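Local coordinates for surface glycan binding protein B (Bacteroides ovatus, PDB 6E57) that binds mixed-linkage beta-glucan, probably at the cell surface, as part of the bacterium's utilization of cereal beta-glucans, at residues A131-K137 with L153-L158; G316-W322 with G409-D415. One frame throughout, in Å; residues are numbered along the deposited sequence.

Contact 1 of 2, residues A131-K137 with L153-L158. With NA (sodium ion), chain N; PO4 (phosphate ion), chain J.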
loop_
_atom_site.group_PDB
_atom_site.type_symbol
_atom_site.label_atom_id
_atom_site.label_comp_id
_atom_site.label_asym_id
_atom_site.label_seq_id
_atom_site.Cartn_x
_atom_site.Cartn_y
_atom_site.Cartn_z
ATOM N N ALA A 131 19.408 -14.550 3.360
ATOM C CA ALA A 131 18.340 -15.476 2.989
ATOM C C ALA A 131 17.753 -16.152 4.237
ATOM O O ALA A 131 16.531 -16.285 4.354
ATOM C CB ALA A 131 18.870 -16.492 2.008
ATOM N N ASP A 132 18.632 -16.553 5.164
ATOM C CA ASP A 132 18.275 -17.371 6.328
ATOM C C ASP A 132 17.837 -16.497 7.514
ATOM O O ASP A 132 17.339 -17.024 8.503
ATOM C CB ASP A 132 19.439 -18.287 6.729
ATOM C CG ASP A 132 19.623 -19.516 5.848
ATOM O OD1 ASP A 132 18.751 -19.772 4.986
ATOM O OD2 ASP A 132 20.639 -20.220 6.036
ATOM N N ASP A 133 18.021 -15.174 7.422
ATOM C CA ASP A 133 17.655 -14.247 8.502
ATOM C C ASP A 133 16.142 -14.225 8.689
ATOM O O ASP A 133 15.399 -14.273 7.713
ATOM C CB ASP A 133 18.096 -12.810 8.210
ATOM C CG ASP A 133 19.575 -12.532 8.404
ATOM O OD1 ASP A 133 20.317 -13.479 8.722
ATOM O OD2 ASP A 133 19.971 -11.359 8.235
ATOM N N PRO A 134 15.639 -14.140 9.943
ATOM C CA PRO A 134 14.276 -13.674 10.194
ATOM C C PRO A 134 14.144 -12.239 9.664
ATOM O O PRO A 134 14.961 -11.381 9.998
ATOM C CB PRO A 134 14.114 -13.727 11.720
ATOM C CG PRO A 134 15.205 -14.673 12.183
ATOM C CD PRO A 134 16.333 -14.513 11.182
ATOM N N GLN A 135 13.134 -12.011 8.821
ATOM C CA GLN A 135 12.974 -10.747 8.124
ATOM C C GLN A 135 11.484 -10.474 7.898
ATOM O O GLN A 135 10.675 -11.397 7.877
ATOM C CB GLN A 135 13.747 -10.775 6.804
ATOM C CG GLN A 135 13.285 -11.852 5.834
ATOM C CD GLN A 135 14.345 -12.157 4.806
ATOM O OE1 GLN A 135 14.242 -11.767 3.646
ATOM N NE2 GLN A 135 15.393 -12.842 5.236
ATOM N N SER A 136 11.149 -9.190 7.738
ATOM C CA SER A 136 9.779 -8.753 7.547
ATOM C C SER A 136 9.761 -7.381 6.869
ATOM O O SER A 136 10.453 -6.464 7.305
ATOM C CB SER A 136 9.042 -8.722 8.862
ATOM O OG SER A 136 7.669 -8.408 8.672
ATOM N N LYS A 137 8.972 -7.279 5.794
ATOM C CA LYS A 137 8.585 -6.016 5.174
ATOM C C LYS A 137 7.066 -5.848 5.285
ATOM O O LYS A 137 6.342 -6.788 5.653
ATOM C CB LYS A 137 8.987 -5.977 3.697
ATOM C CG LYS A 137 10.463 -6.218 3.421
ATOM C CD LYS A 137 10.892 -5.788 2.035
ATOM C CE LYS A 137 12.398 -5.736 1.879
ATOM N NZ LYS A 137 12.809 -4.639 0.972
ATOM N N LEU A 153 3.187 -9.475 11.457
ATOM C CA LEU A 153 4.354 -9.345 10.596
ATOM C C LEU A 153 4.303 -10.459 9.542
ATOM O O LEU A 153 4.059 -11.620 9.880
ATOM C CB LEU A 153 5.631 -9.454 11.437
ATOM C CG LEU A 153 5.799 -8.414 12.546
ATOM C CD1 LEU A 153 7.010 -8.737 13.407
ATOM C CD2 LEU A 153 5.923 -7.014 11.971
ATOM N N TYR A 154 4.507 -10.081 8.275
ATOM C CA TYR A 154 4.731 -11.006 7.171
ATOM C C TYR A 154 6.207 -10.940 6.768
ATOM O O TYR A 154 6.811 -9.870 6.807
ATOM C CB TYR A 154 3.855 -10.657 5.966
ATOM C CG TYR A 154 2.377 -10.862 6.172
ATOM C CD1 TYR A 154 1.806 -12.119 6.056
ATOM C CD2 TYR A 154 1.542 -9.796 6.466
ATOM C CE1 TYR A 154 0.446 -12.314 6.235
ATOM C CE2 TYR A 154 0.180 -9.974 6.651
ATOM C CZ TYR A 154 -0.370 -11.237 6.533
ATOM O OH TYR A 154 -1.706 -11.419 6.718
ATOM N N GLY A 155 6.769 -12.087 6.374
ATOM C CA GLY A 155 8.141 -12.149 5.903
ATOM C C GLY A 155 8.611 -13.577 5.711
ATOM O O GLY A 155 7.905 -14.388 5.108
ATOM N N SER A 156 9.815 -13.864 6.224
ATOM C CA SER A 156 10.479 -15.159 6.087
ATOM C C SER A 156 11.180 -15.531 7.400
ATOM O O SER A 156 11.661 -14.659 8.127
ATOM C CB SER A 156 11.461 -15.146 4.944
ATOM O OG SER A 156 10.835 -14.724 3.743
ATOM N N ASN A 157 11.216 -16.839 7.681
ATOM C CA ASN A 157 11.948 -17.432 8.803
ATOM C C ASN A 157 11.477 -16.843 10.141
ATOM O O ASN A 157 12.226 -16.844 11.115
ATOM C CB ASN A 157 13.457 -17.254 8.619
ATOM C CG ASN A 157 13.942 -17.745 7.273
ATOM O OD1 ASN A 157 14.555 -16.995 6.520
ATOM N ND2 ASN A 157 13.661 -18.999 6.956
ATOM N N LEU A 158 10.222 -16.380 10.199
ATOM C CA LEU A 158 9.711 -15.677 11.370
ATOM C C LEU A 158 9.337 -16.666 12.479
ATOM O O LEU A 158 9.083 -16.240 13.601
ATOM C CB LEU A 158 8.500 -14.828 10.976
ATOM C CG LEU A 158 8.804 -13.563 10.178
ATOM C CD1 LEU A 158 7.521 -12.797 9.895
ATOM C CD2 LEU A 158 9.802 -12.683 10.909
HETATM NA NA NA N . 6.829 -15.998 3.498
HETATM P P PO4 J . 8.466 -18.826 6.227
HETATM O O1 PO4 J . 9.551 -18.675 5.184
HETATM O O2 PO4 J . 8.557 -20.195 6.852
HETATM O O3 PO4 J . 7.112 -18.641 5.577
HETATM O O4 PO4 J . 8.656 -17.776 7.309
#

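Contact 2 of 2, residues G316-W322 with G409-D415. With BGC (beta-D-glucopyranose), chain E; PO4 (phosphate ion), chain K.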
loop_
_atom_site.group_PDB
_atom_site.type_symbol
_atom_site.label_atom_id
_atom_site.label_comp_id
_atom_site.label_asym_id
_atom_site.label_seq_id
_atom_site.Cartn_x
_atom_site.Cartn_y
_atom_site.Cartn_z
ATOM N N GLY A 316 -30.268 -12.932 -14.455
ATOM C CA GLY A 316 -30.762 -14.299 -14.660
ATOM C C GLY A 316 -29.764 -15.359 -14.223
ATOM O O GLY A 316 -29.037 -15.173 -13.254
ATOM N N HIS A 317 -29.755 -16.487 -14.943
ATOM C CA HIS A 317 -28.903 -17.643 -14.653
ATOM C C HIS A 317 -28.707 -18.457 -15.941
ATOM O O HIS A 317 -29.432 -19.427 -16.189
ATOM C CB HIS A 317 -29.513 -18.469 -13.513
ATOM C CG HIS A 317 -28.662 -19.608 -13.060
ATOM N ND1 HIS A 317 -27.468 -19.417 -12.387
ATOM C CD2 HIS A 317 -28.829 -20.944 -13.162
ATOM C CE1 HIS A 317 -26.935 -20.588 -12.100
ATOM N NE2 HIS A 317 -27.751 -21.541 -12.566
ATOM N N HIS A 318 -27.713 -18.049 -16.743
ATOM C CA HIS A 318 -27.531 -18.513 -18.115
ATOM C C HIS A 318 -26.224 -19.304 -18.262
ATOM O O HIS A 318 -25.139 -18.736 -18.163
ATOM C CB HIS A 318 -27.558 -17.315 -19.067
ATOM C CG HIS A 318 -27.486 -17.710 -20.500
ATOM N ND1 HIS A 318 -28.617 -17.965 -21.248
ATOM C CD2 HIS A 318 -26.429 -17.916 -21.314
ATOM C CE1 HIS A 318 -28.261 -18.302 -22.469
ATOM N NE2 HIS A 318 -26.924 -18.279 -22.535
ATOM N N TYR A 319 -26.345 -20.611 -18.536
ATOM C CA TYR A 319 -25.199 -21.504 -18.681
ATOM C C TYR A 319 -24.463 -21.185 -19.985
ATOM O O TYR A 319 -25.093 -20.811 -20.978
ATOM C CB TYR A 319 -25.627 -22.975 -18.664
ATOM C CG TYR A 319 -24.468 -23.942 -18.677
ATOM C CD1 TYR A 319 -23.583 -24.003 -17.611
ATOM C CD2 TYR A 319 -24.228 -24.773 -19.761
ATOM C CE1 TYR A 319 -22.504 -24.873 -17.613
ATOM C CE2 TYR A 319 -23.151 -25.647 -19.779
ATOM C CZ TYR A 319 -22.284 -25.697 -18.701
ATOM O OH TYR A 319 -21.215 -26.546 -18.698
ATOM N N VAL A 320 -23.135 -21.360 -19.960
ATOM C CA VAL A 320 -22.258 -21.121 -21.105
ATOM C C VAL A 320 -21.377 -22.356 -21.320
ATOM O O VAL A 320 -20.678 -22.782 -20.407
ATOM C CB VAL A 320 -21.390 -19.867 -20.889
ATOM C CG1 VAL A 320 -20.440 -19.634 -22.054
ATOM C CG2 VAL A 320 -22.235 -18.631 -20.628
ATOM N N SER A 321 -21.408 -22.910 -22.538
ATOM C CA SER A 321 -20.520 -24.003 -22.919
ATOM C C SER A 321 -20.315 -24.024 -24.434
ATOM O O SER A 321 -21.252 -24.202 -25.195
ATOM C CB SER A 321 -21.028 -25.327 -22.441
ATOM O OG SER A 321 -20.264 -26.383 -23.005
ATOM N N TRP A 322 -19.053 -23.886 -24.842
ATOM C CA TRP A 322 -18.669 -23.902 -26.243
ATOM C C TRP A 322 -18.644 -25.337 -26.796
ATOM O O TRP A 322 -18.293 -25.540 -27.952
ATOM C CB TRP A 322 -17.329 -23.180 -26.439
ATOM C CG TRP A 322 -16.246 -23.546 -25.471
ATOM C CD1 TRP A 322 -16.074 -24.738 -24.829
ATOM C CD2 TRP A 322 -15.143 -22.716 -25.069
ATOM N NE1 TRP A 322 -14.957 -24.696 -24.039
ATOM C CE2 TRP A 322 -14.364 -23.469 -24.166
ATOM C CE3 TRP A 322 -14.741 -21.410 -25.373
ATOM C CZ2 TRP A 322 -13.213 -22.958 -23.569
ATOM C CZ3 TRP A 322 -13.603 -20.906 -24.782
ATOM C CH2 TRP A 322 -12.851 -21.672 -23.893
ATOM N N GLY A 409 -16.981 -19.461 -23.214
ATOM C CA GLY A 409 -16.245 -20.374 -22.334
ATOM C C GLY A 409 -17.014 -21.653 -22.047
ATOM O O GLY A 409 -17.814 -22.105 -22.876
ATOM N N HIS A 410 -16.764 -22.232 -20.863
ATOM C CA HIS A 410 -17.349 -23.510 -20.454
ATOM C C HIS A 410 -17.494 -23.587 -18.931
ATOM O O HIS A 410 -16.641 -23.118 -18.196
ATOM C CB HIS A 410 -16.497 -24.674 -20.975
ATOM C CG HIS A 410 -16.973 -26.013 -20.526
ATOM N ND1 HIS A 410 -18.015 -26.672 -21.148
ATOM C CD2 HIS A 410 -16.562 -26.815 -19.522
ATOM C CE1 HIS A 410 -18.227 -27.825 -20.545
ATOM N NE2 HIS A 410 -17.347 -27.936 -19.544
ATOM N N GLY A 411 -18.595 -24.196 -18.485
ATOM C CA GLY A 411 -18.762 -24.674 -17.114
ATOM C C GLY A 411 -19.054 -23.564 -16.118
ATOM O O GLY A 411 -18.649 -23.657 -14.950
ATOM N N TYR A 412 -19.768 -22.524 -16.564
ATOM C CA TYR A 412 -20.168 -21.432 -15.681
ATOM C C TYR A 412 -21.498 -20.839 -16.150
ATOM O O TYR A 412 -21.972 -21.129 -17.249
ATOM C CB TYR A 412 -19.083 -20.356 -15.614
ATOM C CG TYR A 412 -18.989 -19.465 -16.828
ATOM C CD1 TYR A 412 -18.227 -19.834 -17.924
ATOM C CD2 TYR A 412 -19.653 -18.249 -16.881
ATOM C CE1 TYR A 412 -18.131 -19.024 -19.043
ATOM C CE2 TYR A 412 -19.566 -17.425 -17.992
ATOM C CZ TYR A 412 -18.799 -17.813 -19.077
ATOM O OH TYR A 412 -18.696 -17.016 -20.180
ATOM N N TYR A 413 -22.083 -20.011 -15.281
ATOM C CA TYR A 413 -23.315 -19.300 -15.546
ATOM C C TYR A 413 -23.048 -17.801 -15.441
ATOM O O TYR A 413 -22.265 -17.386 -14.597
ATOM C CB TYR A 413 -24.395 -19.663 -14.527
ATOM C CG TYR A 413 -24.839 -21.102 -14.523
ATOM C CD1 TYR A 413 -24.191 -22.048 -13.743
ATOM C CD2 TYR A 413 -25.938 -21.513 -15.260
ATOM C CE1 TYR A 413 -24.604 -23.372 -13.716
ATOM C CE2 TYR A 413 -26.367 -22.831 -15.241
ATOM C CZ TYR A 413 -25.699 -23.763 -14.467
ATOM O OH TYR A 413 -26.117 -25.062 -14.451
ATOM N N VAL A 414 -23.712 -17.013 -16.293
ATOM C CA VAL A 414 -23.763 -15.564 -16.151
ATOM C C VAL A 414 -25.030 -15.224 -15.356
ATOM O O VAL A 414 -26.131 -15.593 -15.766
ATOM C CB VAL A 414 -23.746 -14.865 -17.522
ATOM C CG1 VAL A 414 -24.049 -13.380 -17.403
ATOM C CG2 VAL A 414 -22.430 -15.094 -18.249
ATOM N N ASP A 415 -24.854 -14.534 -14.223
ATOM C CA ASP A 415 -25.939 -14.259 -13.271
ATOM C C ASP A 415 -26.329 -12.772 -13.282
ATOM O O ASP A 415 -27.482 -12.443 -13.001
ATOM C CB ASP A 415 -25.554 -14.695 -11.855
ATOM C CG ASP A 415 -25.325 -16.190 -11.698
ATOM O OD1 ASP A 415 -26.099 -16.967 -12.300
ATOM O OD2 ASP A 415 -24.377 -16.567 -10.965
HETATM C C2 BGC E . -12.392 -23.512 -27.696
HETATM C C3 BGC E . -11.798 -24.845 -27.265
HETATM C C4 BGC E . -12.897 -25.866 -27.024
HETATM C C5 BGC E . -13.763 -25.963 -28.278
HETATM C C6 BGC E . -14.866 -27.003 -28.136
HETATM C C1 BGC E . -13.360 -23.695 -28.864
HETATM O O2 BGC E . -11.329 -22.626 -28.071
HETATM O O3 BGC E . -11.055 -24.665 -26.066
HETATM O O4 BGC E . -12.306 -27.126 -26.679
HETATM O O5 BGC E . -14.345 -24.681 -28.556
HETATM O O6 BGC E . -15.726 -26.926 -29.279
HETATM P P PO4 K . -21.808 -29.414 -21.651
HETATM O O1 PO4 K . -20.619 -30.317 -21.892
HETATM O O2 PO4 K . -22.231 -28.780 -22.955
HETATM O O3 PO4 K . -21.438 -28.328 -20.668
HETATM O O4 PO4 K . -22.944 -30.239 -21.090
#

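Contact 1 of 2, residues A131-K137 with L153-L158
Gln135 and Ser156 face each other as an antiparallel hydrogen-bonded pair, Gln135 N reaching Ser156 O at 3.1 Å and Ser156 N returning to Gln135 O at 3.1 Å. This short beta bridge lies at the start of an all-beta domain whose strands form two sheets, in the manner of the immunoglobulin-like domains common in such binding proteins; here the chain enters the domain and runs beside the turn that follows strand 150-154. Leu158 lays CD2 against Gln135 O, while its side chain, with that of Leu153, rests on Leu202 of strand 196-203. Gln135 has CG between its backbone N and carbonyl carbon (chi1 61°), which lays CG against Ser156 CB, and the extended remainder brings NE2 back to Asp133 O at 2.9 Å, with Leu130 O as a further acceptor. Pro134 meets Asn157 O through its ring carbons. At the turn, Gly155 O binds the sodium ion at 2.5 Å, so the corner of the chain carries a metal ligand. Ser136 OG, anti to its own N (chi1 -175°), donates to Tyr154 O from above the carbonyl plane and is also hydrogen-bonded to NH2 of Arg143.

Contact 2 of 2, residues G316-W322 with G409-D415
His317 lays its ring over Tyr413 in an offset stack, centroids 3.8 Å apart and planes at 15°, with NE2 over the middle of the phenol. Tyr319 comes to the opposite face of Tyr413 edge-on, CD1 leading, so the phenol is sandwiched in an aromatic cluster; beyond it, Tyr413 OH bonds to Glu357. CH-pi contacts follow: Val320 CB sits over the face of Tyr412, and Gly409 CA lies 3.6 Å from the centroid of the Trp322 six-membered ring.

The backbones pair as antiparallel strands of the C-terminal beta domain, 317-321 alongside 412-415, with His318 and Val414 exchanging both bonds of a hydrogen-bonded pair. Past the chain's corner at 410-411, Trp322 N donates to Gly409 O at 2.9 Å. One face of the indole is backed by Gly409 and His410 while the other meets a glucose, the stacked platform usual for sugar binding; its NE1 bonds to Tyr362 OH, and Trp322 O accepts from glucose O6 at 3.2 Å.

Among the polar side chains, His317 ND1 donates to the syn side of Asp415 OD1 at 2.8 Å, ring and carboxylate nearly coplanar, and Ser355 holds Asp415 OD2. Ser321 OG and His410 ND1 share a bond of 2.9 Å at the imidazole edge, and Tyr319 OH donates, at 2.7 Å, to O3 of a phosphate ion that is probably from the crystallisation liquor.

From the N terminus the chain first builds the sheet that holds strands 53-58 and 118-128, then passes into the next domain, where contact 1 closes a short loop of 15 residues between 131-137 and 153-158, joining the domain's entry to the turn after strand 150-154. Strands 163-166 to 299-315 follow before contact 2 opens. That contact spans 86 residues, including helices 338-343 and 393-401, and brings strand 317-321 against 412-419 near the C terminus, beside the glycan. The two loops run in series, neither nesting nor crossing. Their centres lie 44 Å apart and their nearest atoms about 29 Å, so each ties its own part of this elongated chain.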